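Local coordinates for protein AlyGC (Glaciecola chathamensis, PDB 5GKD) that cleaves alginate as a lyase of polysaccharide lyase family 6, probably by a calcium-dependent beta-elimination within a parallel beta-helix, at residues A[256-261]-A[604-609]; A[211-216]-A[632-637]; A[35-40]-A[93-98]; A[109-114]-A[123-128]. All coordinates share one frame; numbering follows the deposited sequence.

Contact 1 (A[256-261]-A[604-609]); sequences GVDHTG and VEYLTI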
loop_
_atom_site.group_PDB
_atom_site.type_symbol
_atom_site.label_atom_id
_atom_site.label_comp_id
_atom_site.label_asym_id
_atom_site.label_seq_id
_atom_site.Cartn_x
_atom_site.Cartn_y
_atom_site.Cartn_z
ATOM N N GLY A 256 -2.403 -13.745 -35.230
ATOM C CA GLY A 256 -3.752 -13.480 -34.766
ATOM C C GLY A 256 -3.914 -13.231 -33.277
ATOM O O GLY A 256 -5.046 -13.130 -32.804
ATOM N N VAL A 257 -2.825 -13.108 -32.524
ATOM C CA VAL A 257 -2.927 -12.817 -31.094
ATOM C C VAL A 257 -3.420 -11.388 -30.880
ATOM O O VAL A 257 -3.115 -10.472 -31.660
ATOM C CB VAL A 257 -1.565 -13.063 -30.413
ATOM C CG1 VAL A 257 -1.554 -12.551 -28.976
ATOM C CG2 VAL A 257 -1.231 -14.547 -30.445
ATOM N N ASP A 258 -4.200 -11.201 -29.812
ATOM C CA ASP A 258 -4.871 -9.937 -29.535
ATOM C C ASP A 258 -3.868 -8.805 -29.374
ATOM O O ASP A 258 -2.841 -8.956 -28.718
ATOM C CB ASP A 258 -5.723 -10.053 -28.251
ATOM C CG ASP A 258 -6.850 -9.011 -28.184
ATOM O OD1 ASP A 258 -7.357 -8.638 -29.270
ATOM O OD2 ASP A 258 -7.253 -8.564 -27.067
ATOM N N HIS A 259 -4.177 -7.662 -29.972
ATOM C CA HIS A 259 -3.400 -6.440 -29.789
ATOM C C HIS A 259 -1.947 -6.556 -30.283
ATOM O O HIS A 259 -1.053 -5.907 -29.743
ATOM C CB HIS A 259 -3.432 -5.999 -28.320
ATOM C CG HIS A 259 -4.740 -5.409 -27.896
ATOM N ND1 HIS A 259 -5.266 -4.275 -28.473
ATOM C CD2 HIS A 259 -5.625 -5.793 -26.950
ATOM C CE1 HIS A 259 -6.419 -3.984 -27.902
ATOM N NE2 HIS A 259 -6.660 -4.889 -26.973
ATOM N N THR A 260 -1.676 -7.346 -31.316
ATOM C CA THR A 260 -0.360 -7.351 -31.953
ATOM C C THR A 260 -0.257 -6.257 -33.031
ATOM O O THR A 260 -1.095 -6.194 -33.935
ATOM C CB THR A 260 -0.074 -8.722 -32.577
ATOM O OG1 THR A 260 -1.211 -9.167 -33.325
ATOM C CG2 THR A 260 0.259 -9.749 -31.531
ATOM N N GLY A 261 0.753 -5.390 -32.927
ATOM C CA GLY A 261 1.099 -4.414 -33.994
ATOM C C GLY A 261 2.379 -4.845 -34.733
ATOM O O GLY A 261 2.889 -5.900 -34.445
ATOM N N VAL A 604 -6.432 -4.134 -13.921
ATOM C CA VAL A 604 -6.948 -5.309 -14.620
ATOM C C VAL A 604 -6.946 -5.090 -16.132
ATOM O O VAL A 604 -7.403 -4.055 -16.625
ATOM C CB VAL A 604 -8.367 -5.671 -14.124
ATOM C CG1 VAL A 604 -9.342 -4.501 -14.324
ATOM C CG2 VAL A 604 -8.884 -6.931 -14.824
ATOM N N GLU A 605 -6.441 -6.073 -16.880
ATOM C CA GLU A 605 -6.462 -5.970 -18.332
ATOM C C GLU A 605 -7.815 -6.392 -18.906
ATOM O O GLU A 605 -8.392 -5.668 -19.717
ATOM C CB GLU A 605 -5.326 -6.801 -18.943
ATOM C CG GLU A 605 -5.127 -6.566 -20.443
ATOM C CD GLU A 605 -4.657 -5.159 -20.800
ATOM O OE1 GLU A 605 -4.219 -4.402 -19.910
ATOM O OE2 GLU A 605 -4.717 -4.808 -21.996
ATOM N N TYR A 606 -8.325 -7.559 -18.504
ATOM C CA TYR A 606 -9.612 -8.089 -18.954
ATOM C C TYR A 606 -10.457 -8.456 -17.746
ATOM O O TYR A 606 -10.111 -9.384 -17.013
ATOM C CB TYR A 606 -9.442 -9.326 -19.834
ATOM C CG TYR A 606 -8.627 -9.115 -21.067
ATOM C CD1 TYR A 606 -9.199 -8.608 -22.237
ATOM C CD2 TYR A 606 -7.287 -9.435 -21.074
ATOM C CE1 TYR A 606 -8.433 -8.422 -23.389
ATOM C CE2 TYR A 606 -6.526 -9.255 -22.197
ATOM C CZ TYR A 606 -7.096 -8.744 -23.342
ATOM O OH TYR A 606 -6.295 -8.588 -24.434
ATOM N N LEU A 607 -11.563 -7.749 -17.553
ATOM C CA LEU A 607 -12.600 -8.129 -16.603
ATOM C C LEU A 607 -13.777 -8.698 -17.385
ATOM O O LEU A 607 -14.382 -7.983 -18.191
ATOM C CB LEU A 607 -13.056 -6.913 -15.799
ATOM C CG LEU A 607 -13.636 -7.028 -14.400
ATOM C CD1 LEU A 607 -14.709 -5.991 -14.201
ATOM C CD2 LEU A 607 -14.107 -8.402 -14.034
ATOM N N THR A 608 -14.112 -9.964 -17.140
ATOM C CA THR A 608 -15.215 -10.620 -17.836
ATOM C C THR A 608 -16.162 -11.269 -16.834
ATOM O O THR A 608 -15.722 -12.048 -15.986
ATOM C CB THR A 608 -14.703 -11.675 -18.828
ATOM O OG1 THR A 608 -13.955 -11.036 -19.857
ATOM C CG2 THR A 608 -15.872 -12.409 -19.476
ATOM N N ILE A 609 -17.454 -10.947 -16.927
ATOM C CA ILE A 609 -18.504 -11.561 -16.104
ATOM C C ILE A 609 -19.636 -11.963 -17.037
ATOM O O ILE A 609 -20.297 -11.096 -17.614
ATOM C CB ILE A 609 -19.032 -10.622 -15.008
ATOM C CG1 ILE A 609 -17.939 -10.238 -14.023
ATOM C CG2 ILE A 609 -20.159 -11.274 -14.243
ATOM C CD1 ILE A 609 -18.430 -9.288 -12.949
#
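A single polar contact, D258 against Y606, bridges the two halves of the chain here: the loop between strands 246-253 and 263-265 meets strand 606-610, though the CA atoms of D258 and Y606 are still 11.7 Å apart. The two side chains reach for each other from opposite directions. Y606 OH donates to D258 OD2 at 2.8 Å, using the anti lone pair of that oxygen, and the carboxylate is turned 35° from the phenol ring. With CG anti to the backbone N (chi1 -158°), the D258 carboxylate is carried from the type II turn V257-T260 to the phenol. Both strands flanking the loop belong to the parallel beta-helix of the N-terminal half, whereas Y606 stands on a strand of the second parallel beta-helix. The phenol oxygen also lies in the plane of the H259 ring, 3.8 Å from CD2 at its edge. H259 NE2 is hydrogen-bonded to H637 NE2, and R234 bonds Y606 OH while forming a salt bridge with E605.

Contact 2 (A[211-216]-A[632-637]); sequences GEVEII and STFGPH. With CA (calcium ion), chain E.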
loop_
_atom_site.group_PDB
_atom_site.type_symbol
_atom_site.label_atom_id
_atom_site.label_comp_id
_atom_site.label_asym_id
_atom_site.label_seq_id
_atom_site.Cartn_x
_atom_site.Cartn_y
_atom_site.Cartn_z
ATOM N N GLY A 211 5.066 -5.463 -22.907
ATOM C CA GLY A 211 5.065 -4.469 -21.843
ATOM C C GLY A 211 4.033 -3.374 -22.038
ATOM O O GLY A 211 3.391 -2.937 -21.073
ATOM N N GLU A 212 3.840 -2.933 -23.285
ATOM C CA GLU A 212 3.009 -1.770 -23.602
ATOM C C GLU A 212 2.917 -1.579 -25.114
ATOM O O GLU A 212 3.424 -2.402 -25.879
ATOM C CB GLU A 212 3.573 -0.504 -22.970
ATOM C CG GLU A 212 4.996 -0.225 -23.426
ATOM C CD GLU A 212 5.306 1.257 -23.493
ATOM O OE1 GLU A 212 5.829 1.832 -22.518
ATOM O OE2 GLU A 212 5.002 1.851 -24.532
ATOM N N VAL A 213 2.331 -0.471 -25.562
ATOM C CA VAL A 213 2.135 -0.293 -27.000
ATOM C C VAL A 213 3.463 -0.208 -27.752
ATOM O O VAL A 213 3.547 -0.607 -28.919
ATOM C CB VAL A 213 1.256 0.939 -27.280
ATOM C CG1 VAL A 213 2.020 2.223 -27.024
ATOM C CG2 VAL A 213 0.727 0.877 -28.718
ATOM N N GLU A 214 4.516 0.309 -27.128
ATOM C CA GLU A 214 5.808 0.418 -27.792
ATOM C C GLU A 214 6.687 -0.748 -27.371
ATOM O O GLU A 214 7.104 -0.824 -26.216
ATOM C CB GLU A 214 6.495 1.737 -27.466
ATOM C CG GLU A 214 5.770 2.986 -27.931
ATOM C CD GLU A 214 6.567 4.218 -27.579
ATOM O OE1 GLU A 214 6.678 4.514 -26.383
ATOM O OE2 GLU A 214 7.111 4.865 -28.488
ATOM N N ILE A 215 6.939 -1.665 -28.301
ATOM C CA ILE A 215 8.016 -2.634 -28.138
ATOM C C ILE A 215 9.359 -1.930 -28.255
ATOM O O ILE A 215 10.199 -1.995 -27.352
ATOM C CB ILE A 215 7.904 -3.760 -29.185
ATOM C CG1 ILE A 215 6.587 -4.521 -29.082
ATOM C CG2 ILE A 215 9.086 -4.730 -29.098
ATOM C CD1 ILE A 215 6.317 -5.296 -30.365
ATOM N N ILE A 216 9.587 -1.286 -29.395
ATOM C CA ILE A 216 10.714 -0.393 -29.633
ATOM C C ILE A 216 10.184 1.031 -29.691
ATOM O O ILE A 216 9.197 1.299 -30.379
ATOM C CB ILE A 216 11.445 -0.736 -30.944
ATOM C CG1 ILE A 216 12.009 -2.158 -30.892
ATOM C CG2 ILE A 216 12.504 0.302 -31.222
ATOM C CD1 ILE A 216 12.736 -2.586 -32.150
ATOM N N SER A 632 -0.828 4.772 -23.851
ATOM C CA SER A 632 0.197 3.771 -24.074
ATOM C C SER A 632 -0.265 2.344 -23.863
ATOM O O SER A 632 0.565 1.432 -23.963
ATOM C CB SER A 632 1.388 4.048 -23.164
ATOM O OG SER A 632 1.868 5.348 -23.377
ATOM N N THR A 633 -1.543 2.119 -23.568
ATOM C CA THR A 633 -2.042 0.810 -23.150
ATOM C C THR A 633 -3.351 0.505 -23.874
ATOM O O THR A 633 -3.900 1.342 -24.590
ATOM C CB THR A 633 -2.243 0.754 -21.626
ATOM O OG1 THR A 633 -3.163 1.777 -21.232
ATOM C CG2 THR A 633 -0.933 0.982 -20.900
ATOM N N PHE A 634 -3.869 -0.704 -23.663
ATOM C CA PHE A 634 -5.071 -1.147 -24.343
ATOM C C PHE A 634 -6.223 -1.459 -23.404
ATOM O O PHE A 634 -7.357 -1.601 -23.873
ATOM C CB PHE A 634 -4.772 -2.394 -25.195
ATOM C CG PHE A 634 -3.584 -2.244 -26.094
ATOM C CD1 PHE A 634 -3.496 -1.184 -26.977
ATOM C CD2 PHE A 634 -2.535 -3.150 -26.037
ATOM C CE1 PHE A 634 -2.406 -1.044 -27.813
ATOM C CE2 PHE A 634 -1.432 -3.006 -26.870
ATOM C CZ PHE A 634 -1.374 -1.952 -27.763
ATOM N N GLY A 635 -5.965 -1.575 -22.106
ATOM C CA GLY A 635 -6.966 -1.958 -21.147
ATOM C C GLY A 635 -7.283 -0.844 -20.183
ATOM O O GLY A 635 -6.692 0.229 -20.254
ATOM N N PRO A 636 -8.234 -1.075 -19.279
ATOM C CA PRO A 636 -9.061 -2.270 -19.103
ATOM C C PRO A 636 -10.065 -2.574 -20.219
ATOM O O PRO A 636 -10.554 -1.682 -20.890
ATOM C CB PRO A 636 -9.816 -1.977 -17.807
ATOM C CG PRO A 636 -8.969 -0.997 -17.088
ATOM C CD PRO A 636 -8.408 -0.126 -18.167
ATOM N N HIS A 637 -10.340 -3.859 -20.414
ATOM C CA HIS A 637 -11.472 -4.327 -21.201
ATOM C C HIS A 637 -12.493 -4.874 -20.214
ATOM O O HIS A 637 -12.171 -5.774 -19.438
ATOM C CB HIS A 637 -11.084 -5.437 -22.179
ATOM C CG HIS A 637 -9.890 -5.151 -23.029
ATOM N ND1 HIS A 637 -8.608 -5.109 -22.529
ATOM C CD2 HIS A 637 -9.779 -4.964 -24.371
ATOM C CE1 HIS A 637 -7.762 -4.874 -23.520
ATOM N NE2 HIS A 637 -8.447 -4.788 -24.648
HETATM CA CA CA E . 5.784 4.161 -24.138
HETATM O O HOH W 1 3.648 5.039 -25.074
#
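V213 meets S632 and F634 where the calcium-bearing wall of the N-terminal parallel beta-helix faces a loop of the second one. The backbone bond from V213 N to S632 O, 3.0 Å long with an N-H...O angle of 154°, ties the two segments together. Beside it the V213 side chain is divided: CG1 lies against the S632 backbone, while CG2, anti to the backbone N (chi1 of CG1 73°), reaches F634 CZ at 3.7 Å. The V213 and F634 side chains cross at about a right angle.

On either side of V213 in sequence, E212 and E214 bind the calcium ion. E212 grips it with both carboxylate oxygens, OE2 at 2.5 Å from the ion, and E214 with OE1 at 2.4 Å; N180 and E183 belong to the same site. The E212 carboxylate is itself positioned: OE1 accepts from the backbone N atoms of G181 and G182, and OE2 from E214 N at 3.1 Å. E214 also lines the carbonate pocket with R240, R264 and Y303. The second half reaches the metal through water: S632 OG, also bonded to D630, accepts at 2.5 Å from the water that is a calcium ligand.

Contact 3 (A[35-40]-A[93-98]); sequences EVLFEA and FRRNKD. With PO4 (phosphate ion), chain I; PO4 (phosphate ion), chain G.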
loop_
_atom_site.group_PDB
_atom_site.type_symbol
_atom_site.label_atom_id
_atom_site.label_comp_id
_atom_site.label_asym_id
_atom_site.label_seq_id
_atom_site.Cartn_x
_atom_site.Cartn_y
_atom_site.Cartn_z
ATOM N N GLU A 35 28.159 -5.786 -6.719
ATOM C CA GLU A 35 28.100 -4.610 -7.591
ATOM C C GLU A 35 29.421 -4.507 -8.343
ATOM O O GLU A 35 30.413 -4.013 -7.810
ATOM C CB GLU A 35 27.825 -3.347 -6.781
ATOM C CG GLU A 35 26.453 -3.308 -6.159
ATOM C CD GLU A 35 26.189 -2.038 -5.361
ATOM O OE1 GLU A 35 26.009 -0.959 -5.970
ATOM O OE2 GLU A 35 26.138 -2.126 -4.123
ATOM N N VAL A 36 29.435 -4.969 -9.591
ATOM C CA VAL A 36 30.654 -5.083 -10.378
ATOM C C VAL A 36 30.930 -3.749 -11.053
ATOM O O VAL A 36 30.089 -3.237 -11.791
ATOM C CB VAL A 36 30.537 -6.200 -11.425
ATOM C CG1 VAL A 36 31.800 -6.270 -12.269
ATOM C CG2 VAL A 36 30.229 -7.539 -10.756
ATOM N N LEU A 37 32.107 -3.184 -10.808
ATOM C CA LEU A 37 32.591 -2.026 -11.550
ATOM C C LEU A 37 33.787 -2.503 -12.356
ATOM O O LEU A 37 34.863 -2.749 -11.798
ATOM C CB LEU A 37 32.959 -0.860 -10.632
ATOM C CG LEU A 37 33.623 0.361 -11.297
ATOM C CD1 LEU A 37 32.779 0.868 -12.449
ATOM C CD2 LEU A 37 33.890 1.486 -10.294
ATOM N N PHE A 38 33.579 -2.669 -13.662
ATOM C CA PHE A 38 34.589 -3.151 -14.597
ATOM C C PHE A 38 35.152 -1.921 -15.290
ATOM O O PHE A 38 34.649 -1.482 -16.323
ATOM C CB PHE A 38 33.983 -4.126 -15.594
ATOM C CG PHE A 38 34.996 -4.808 -16.472
ATOM C CD1 PHE A 38 36.221 -5.192 -15.972
ATOM C CD2 PHE A 38 34.710 -5.083 -17.784
ATOM C CE1 PHE A 38 37.136 -5.827 -16.787
ATOM C CE2 PHE A 38 35.623 -5.728 -18.596
ATOM C CZ PHE A 38 36.827 -6.091 -18.107
ATOM N N GLU A 39 36.201 -1.360 -14.708
ATOM C CA GLU A 39 36.783 -0.103 -15.160
ATOM C C GLU A 39 38.238 -0.373 -15.481
ATOM O O GLU A 39 39.049 -0.603 -14.571
ATOM C CB GLU A 39 36.636 0.996 -14.105
ATOM C CG GLU A 39 37.398 2.266 -14.458
ATOM C CD GLU A 39 36.994 3.441 -13.612
ATOM O OE1 GLU A 39 37.027 4.577 -14.126
ATOM O OE2 GLU A 39 36.650 3.228 -12.432
ATOM N N ALA A 40 38.548 -0.358 -16.770
ATOM C CA ALA A 40 39.854 -0.721 -17.280
ATOM C C ALA A 40 39.997 -0.131 -18.676
ATOM O O ALA A 40 39.064 0.450 -19.234
ATOM C CB ALA A 40 40.032 -2.241 -17.300
ATOM N N PHE A 93 26.789 1.010 -19.353
ATOM C CA PHE A 93 28.034 1.280 -20.057
ATOM C C PHE A 93 28.663 2.584 -19.574
ATOM O O PHE A 93 29.066 3.444 -20.365
ATOM C CB PHE A 93 27.784 1.318 -21.564
ATOM C CG PHE A 93 27.611 -0.036 -22.193
ATOM C CD1 PHE A 93 26.405 -0.720 -22.092
ATOM C CD2 PHE A 93 28.639 -0.606 -22.925
ATOM C CE1 PHE A 93 26.249 -1.952 -22.679
ATOM C CE2 PHE A 93 28.477 -1.839 -23.526
ATOM C CZ PHE A 93 27.283 -2.513 -23.391
ATOM N N ARG A 94 28.722 2.746 -18.260
ATOM C CA ARG A 94 29.390 3.876 -17.633
ATOM C C ARG A 94 29.617 3.544 -16.167
ATOM O O ARG A 94 28.931 2.692 -15.589
ATOM C CB ARG A 94 28.572 5.172 -17.751
ATOM C CG ARG A 94 27.416 5.209 -16.790
ATOM C CD ARG A 94 26.543 6.440 -16.916
ATOM N NE ARG A 94 25.478 6.370 -15.934
ATOM C CZ ARG A 94 24.647 7.363 -15.635
ATOM N NH1 ARG A 94 23.716 7.172 -14.720
ATOM N NH2 ARG A 94 24.732 8.536 -16.251
ATOM N N ARG A 95 30.597 4.230 -15.576
ATOM C CA ARG A 95 30.673 4.317 -14.127
ATOM C C ARG A 95 29.645 5.305 -13.586
ATOM O O ARG A 95 28.902 4.992 -12.652
ATOM C CB ARG A 95 32.078 4.738 -13.690
ATOM C CG ARG A 95 32.190 4.952 -12.180
ATOM C CD ARG A 95 33.618 5.256 -11.764
ATOM N NE ARG A 95 33.734 5.271 -10.317
ATOM C CZ ARG A 95 34.879 5.185 -9.647
ATOM N NH1 ARG A 95 36.029 5.081 -10.296
ATOM N NH2 ARG A 95 34.867 5.202 -8.321
ATOM N N ASN A 96 29.621 6.505 -14.157
ATOM C CA ASN A 96 28.720 7.594 -13.788
ATOM C C ASN A 96 28.722 8.574 -14.954
ATOM O O ASN A 96 29.363 8.328 -15.974
ATOM C CB ASN A 96 29.137 8.260 -12.476
ATOM C CG ASN A 96 30.576 8.708 -12.487
ATOM O OD1 ASN A 96 31.023 9.419 -13.394
ATOM N ND2 ASN A 96 31.325 8.281 -11.484
ATOM N N LYS A 97 28.013 9.692 -14.799
ATOM C CA LYS A 97 27.782 10.577 -15.940
ATOM C C LYS A 97 29.064 11.148 -16.531
ATOM O O LYS A 97 29.058 11.573 -17.688
ATOM C CB LYS A 97 26.853 11.729 -15.555
ATOM C CG LYS A 97 27.409 12.674 -14.516
ATOM C CD LYS A 97 26.391 13.762 -14.159
ATOM C CE LYS A 97 27.042 14.909 -13.380
ATOM N NZ LYS A 97 26.176 16.130 -13.337
ATOM N N ASP A 98 30.162 11.154 -15.790
ATOM C CA ASP A 98 31.398 11.741 -16.279
ATOM C C ASP A 98 32.432 10.709 -16.718
ATOM O O ASP A 98 33.475 11.092 -17.244
ATOM C CB ASP A 98 31.999 12.649 -15.200
ATOM C CG ASP A 98 31.080 13.811 -14.852
ATOM O OD1 ASP A 98 30.897 14.718 -15.694
ATOM O OD2 ASP A 98 30.528 13.808 -13.735
HETATM P P PO4 I . 31.429 4.397 -7.319
HETATM O O1 PO4 I . 31.058 2.950 -7.093
HETATM O O2 PO4 I . 32.843 4.641 -6.847
HETATM O O3 PO4 I . 31.337 4.765 -8.783
HETATM O O4 PO4 I . 30.470 5.254 -6.536
HETATM P P PO4 G . 20.798 9.009 -15.945
HETATM O O1 PO4 G . 21.483 8.751 -17.268
HETATM O O2 PO4 G . 21.795 9.293 -14.840
HETATM O O3 PO4 G . 19.973 7.791 -15.609
HETATM O O4 PO4 G . 19.899 10.217 -16.062
HETATM O O HOH W 2 37.164 6.837 -12.640
#
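L37 lays its CD2 methyl over one face of the R95 guanidinium, offset toward the rim and 3.8 Å from NE, while CD1 rests near CB and CG of the same arginine. R95 runs out fully extended, starting with CG anti to the backbone N (chi1 176°), and so passes L37 before its charged end meets three partners. E39 forms a salt bridge through OE2, 2.9 Å from R95 NH1. As a hydrogen bond it is weak, bent to 121° at the proton, and the carboxylate and guanidinium planes stand 79° apart. A water donating to E39 OE1 at 2.7 Å also approaches NH1, weakly. The NE and NH2 side is taken by a phosphate ion, probably from the crystallisation liquor: NE donates to O3 at 2.9 Å and NH2 to O2 at 2.6 Å, with R67 bound to it as well. These bonds probably limit rotation of the group at this surface site. N96 closes an Asx turn, its OD1 accepting from D98 N, and R95 and N96 form a classic beta bulge opposite V99. Strand 65-69 lies between strand 35-41 and strand 89-92 in the parallel beta-helix, and helix 8-17 packs on V36, F38 and A40.

Contact 4 (A[109-114]-A[123-128]); sequences VVIDNF and DSWVMV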
loop_
_atom_site.group_PDB
_atom_site.type_symbol
_atom_site.label_atom_id
_atom_site.label_comp_id
_atom_site.label_asym_id
_atom_site.label_seq_id
_atom_site.Cartn_x
_atom_site.Cartn_y
_atom_site.Cartn_z
ATOM N N VAL A 109 25.325 -12.614 -22.037
ATOM C CA VAL A 109 24.884 -12.567 -20.657
ATOM C C VAL A 109 23.364 -12.620 -20.599
ATOM O O VAL A 109 22.647 -12.103 -21.464
ATOM C CB VAL A 109 25.449 -11.379 -19.839
ATOM C CG1 VAL A 109 26.589 -10.692 -20.524
ATOM C CG2 VAL A 109 24.376 -10.435 -19.343
ATOM N N VAL A 110 22.888 -13.299 -19.561
ATOM C CA VAL A 110 21.483 -13.552 -19.314
ATOM C C VAL A 110 21.036 -12.649 -18.174
ATOM O O VAL A 110 21.724 -12.546 -17.152
ATOM C CB VAL A 110 21.245 -15.028 -18.948
ATOM C CG1 VAL A 110 19.804 -15.256 -18.564
ATOM C CG2 VAL A 110 21.680 -15.959 -20.069
ATOM N N ILE A 111 19.882 -12.016 -18.332
ATOM C CA ILE A 111 19.156 -11.434 -17.216
ATOM C C ILE A 111 17.781 -12.077 -17.196
ATOM O O ILE A 111 17.004 -11.918 -18.145
ATOM C CB ILE A 111 19.044 -9.909 -17.315
ATOM C CG1 ILE A 111 20.436 -9.281 -17.469
ATOM C CG2 ILE A 111 18.284 -9.386 -16.092
ATOM C CD1 ILE A 111 20.434 -7.757 -17.529
ATOM N N ASP A 112 17.478 -12.795 -16.117
ATOM C CA ASP A 112 16.306 -13.666 -16.040
ATOM C C ASP A 112 15.505 -13.289 -14.801
ATOM O O ASP A 112 15.880 -13.638 -13.673
ATOM C CB ASP A 112 16.740 -15.130 -15.999
ATOM C CG ASP A 112 15.577 -16.084 -15.990
ATOM O OD1 ASP A 112 14.425 -15.636 -15.893
ATOM O OD2 ASP A 112 15.814 -17.301 -16.069
ATOM N N ASN A 113 14.413 -12.566 -15.013
ATOM C CA ASN A 113 13.474 -12.243 -13.949
ATOM C C ASN A 113 14.161 -11.580 -12.758
ATOM O O ASN A 113 13.814 -11.820 -11.603
ATOM C CB ASN A 113 12.703 -13.493 -13.516
ATOM C CG ASN A 113 11.522 -13.756 -14.417
ATOM O OD1 ASN A 113 10.441 -13.216 -14.201
ATOM N ND2 ASN A 113 11.738 -14.540 -15.466
ATOM N N PHE A 114 15.125 -10.715 -13.057
ATOM C CA PHE A 114 15.879 -9.904 -12.096
ATOM C C PHE A 114 15.124 -8.624 -11.733
ATOM O O PHE A 114 15.662 -7.515 -11.820
ATOM C CB PHE A 114 17.238 -9.583 -12.713
ATOM C CG PHE A 114 18.338 -9.344 -11.734
ATOM C CD1 PHE A 114 18.848 -10.389 -10.978
ATOM C CD2 PHE A 114 18.928 -8.100 -11.634
ATOM C CE1 PHE A 114 19.902 -10.180 -10.109
ATOM C CE2 PHE A 114 19.993 -7.876 -10.771
ATOM C CZ PHE A 114 20.474 -8.918 -9.994
ATOM N N ASP A 123 13.262 0.759 -12.797
ATOM C CA ASP A 123 14.665 0.649 -13.168
ATOM C C ASP A 123 14.741 0.238 -14.636
ATOM O O ASP A 123 13.727 0.064 -15.306
ATOM C CB ASP A 123 15.431 -0.330 -12.258
ATOM C CG ASP A 123 14.909 -1.777 -12.341
ATOM O OD1 ASP A 123 14.060 -2.114 -13.206
ATOM O OD2 ASP A 123 15.358 -2.600 -11.521
ATOM N N SER A 124 15.956 0.101 -15.137
ATOM C CA SER A 124 16.197 -0.406 -16.472
ATOM C C SER A 124 17.215 -1.521 -16.357
ATOM O O SER A 124 17.997 -1.557 -15.408
ATOM C CB SER A 124 16.707 0.678 -17.403
ATOM O OG SER A 124 15.648 1.488 -17.872
ATOM N N TRP A 125 17.195 -2.438 -17.311
ATOM C CA TRP A 125 18.129 -3.547 -17.197
ATOM C C TRP A 125 19.437 -3.282 -17.923
ATOM O O TRP A 125 20.497 -3.686 -17.430
ATOM C CB TRP A 125 17.486 -4.838 -17.696
ATOM C CG TRP A 125 16.587 -5.457 -16.667
ATOM C CD1 TRP A 125 16.259 -4.939 -15.432
ATOM C CD2 TRP A 125 15.925 -6.719 -16.756
ATOM N NE1 TRP A 125 15.407 -5.791 -14.776
ATOM C CE2 TRP A 125 15.201 -6.897 -15.560
ATOM C CE3 TRP A 125 15.860 -7.713 -17.736
ATOM C CZ2 TRP A 125 14.437 -8.027 -15.325
ATOM C CZ3 TRP A 125 15.089 -8.822 -17.498
ATOM C CH2 TRP A 125 14.394 -8.973 -16.312
ATOM N N VAL A 126 19.397 -2.616 -19.081
ATOM C CA VAL A 126 20.598 -2.268 -19.831
ATOM C C VAL A 126 20.516 -0.808 -20.255
ATOM O O VAL A 126 19.533 -0.399 -20.875
ATOM C CB VAL A 126 20.770 -3.177 -21.067
ATOM C CG1 VAL A 126 22.076 -2.887 -21.763
ATOM C CG2 VAL A 126 20.665 -4.660 -20.674
ATOM N N MET A 127 21.561 -0.033 -19.955
ATOM C CA MET A 127 21.674 1.360 -20.377
ATOM C C MET A 127 23.003 1.558 -21.073
ATOM O O MET A 127 24.055 1.312 -20.474
ATOM C CB MET A 127 21.565 2.329 -19.197
ATOM C CG MET A 127 20.229 2.272 -18.507
ATOM S SD MET A 127 18.859 2.936 -19.456
ATOM C CE MET A 127 19.117 4.636 -19.267
ATOM N N VAL A 128 22.962 2.031 -22.324
ATOM C CA VAL A 128 24.165 2.224 -23.130
ATOM C C VAL A 128 24.523 3.704 -23.139
ATOM O O VAL A 128 23.664 4.555 -23.396
ATOM C CB VAL A 128 23.971 1.699 -24.564
ATOM C CG1 VAL A 128 25.330 1.511 -25.243
ATOM C CG2 VAL A 128 23.235 0.389 -24.551
HETATM O O HOH W 3 16.778 -4.992 -11.400
#
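I111 and W125 are brought together by two first torsions: I111 sets CG2 anti to its own N (chi1 -55° for CG1), and W125 holds CG anti to the carbonyl carbon (chi1 -80°), beside N. The isoleucine methyl thereby lands over the face of the indole, and the two side chains slide past each other in opposite directions. This is a CH-pi contact, with CG2 3.5 Å from the centroid of the six-membered ring and 17° off its normal; the closest ring atom is CE3, at 3.4 Å from CG2. F114 CB lies over the same face near the rim, 4.1 Å from CZ2. CD1 of I111 extends the apolar patch to V126 CG2.

Strands 105-112 and 124-128 are on different faces of the parallel beta-helix. W125 stands at the corner at residue 125, and its buried indole packs against the end of strand 105-112 and the loop after it. Next to it, N113 ND2 donates to D112 OD1 at 2.9 Å in a nearly straight bond, and N113 OD1 takes a bond from R144. A water lies 2.8 Å from F114 O and likewise close to D123 OD2. The chemistry across the contact is thus probably mainly dispersion, with one methyl, I111 CG2, over the pi face and apolar packing round it.

How the contacts relate
Contacts 3 and 4 open the chain order and lie within the N-terminal parallel beta-helix, their centres 15 Å apart; they touch where F93 N probably bonds to M127 O, from one coil to the next. Contacts 1 and 2 instead join that helix to the second one. Their centres are 10 Å apart, contact 1 is nested inside the loop closed by contact 2, and strands 606-610 and 637-641 pair side by side between them. Contact 2 shares with contacts 3 and 4 the run of parallel strands from 35-41 to 355-357, about 33 and 21 Å away between centres. The second beta-helix is thereby docked beside the calcium site, while contact 3 spans coils nearer the N-terminus and contact 4 packs one face against the next.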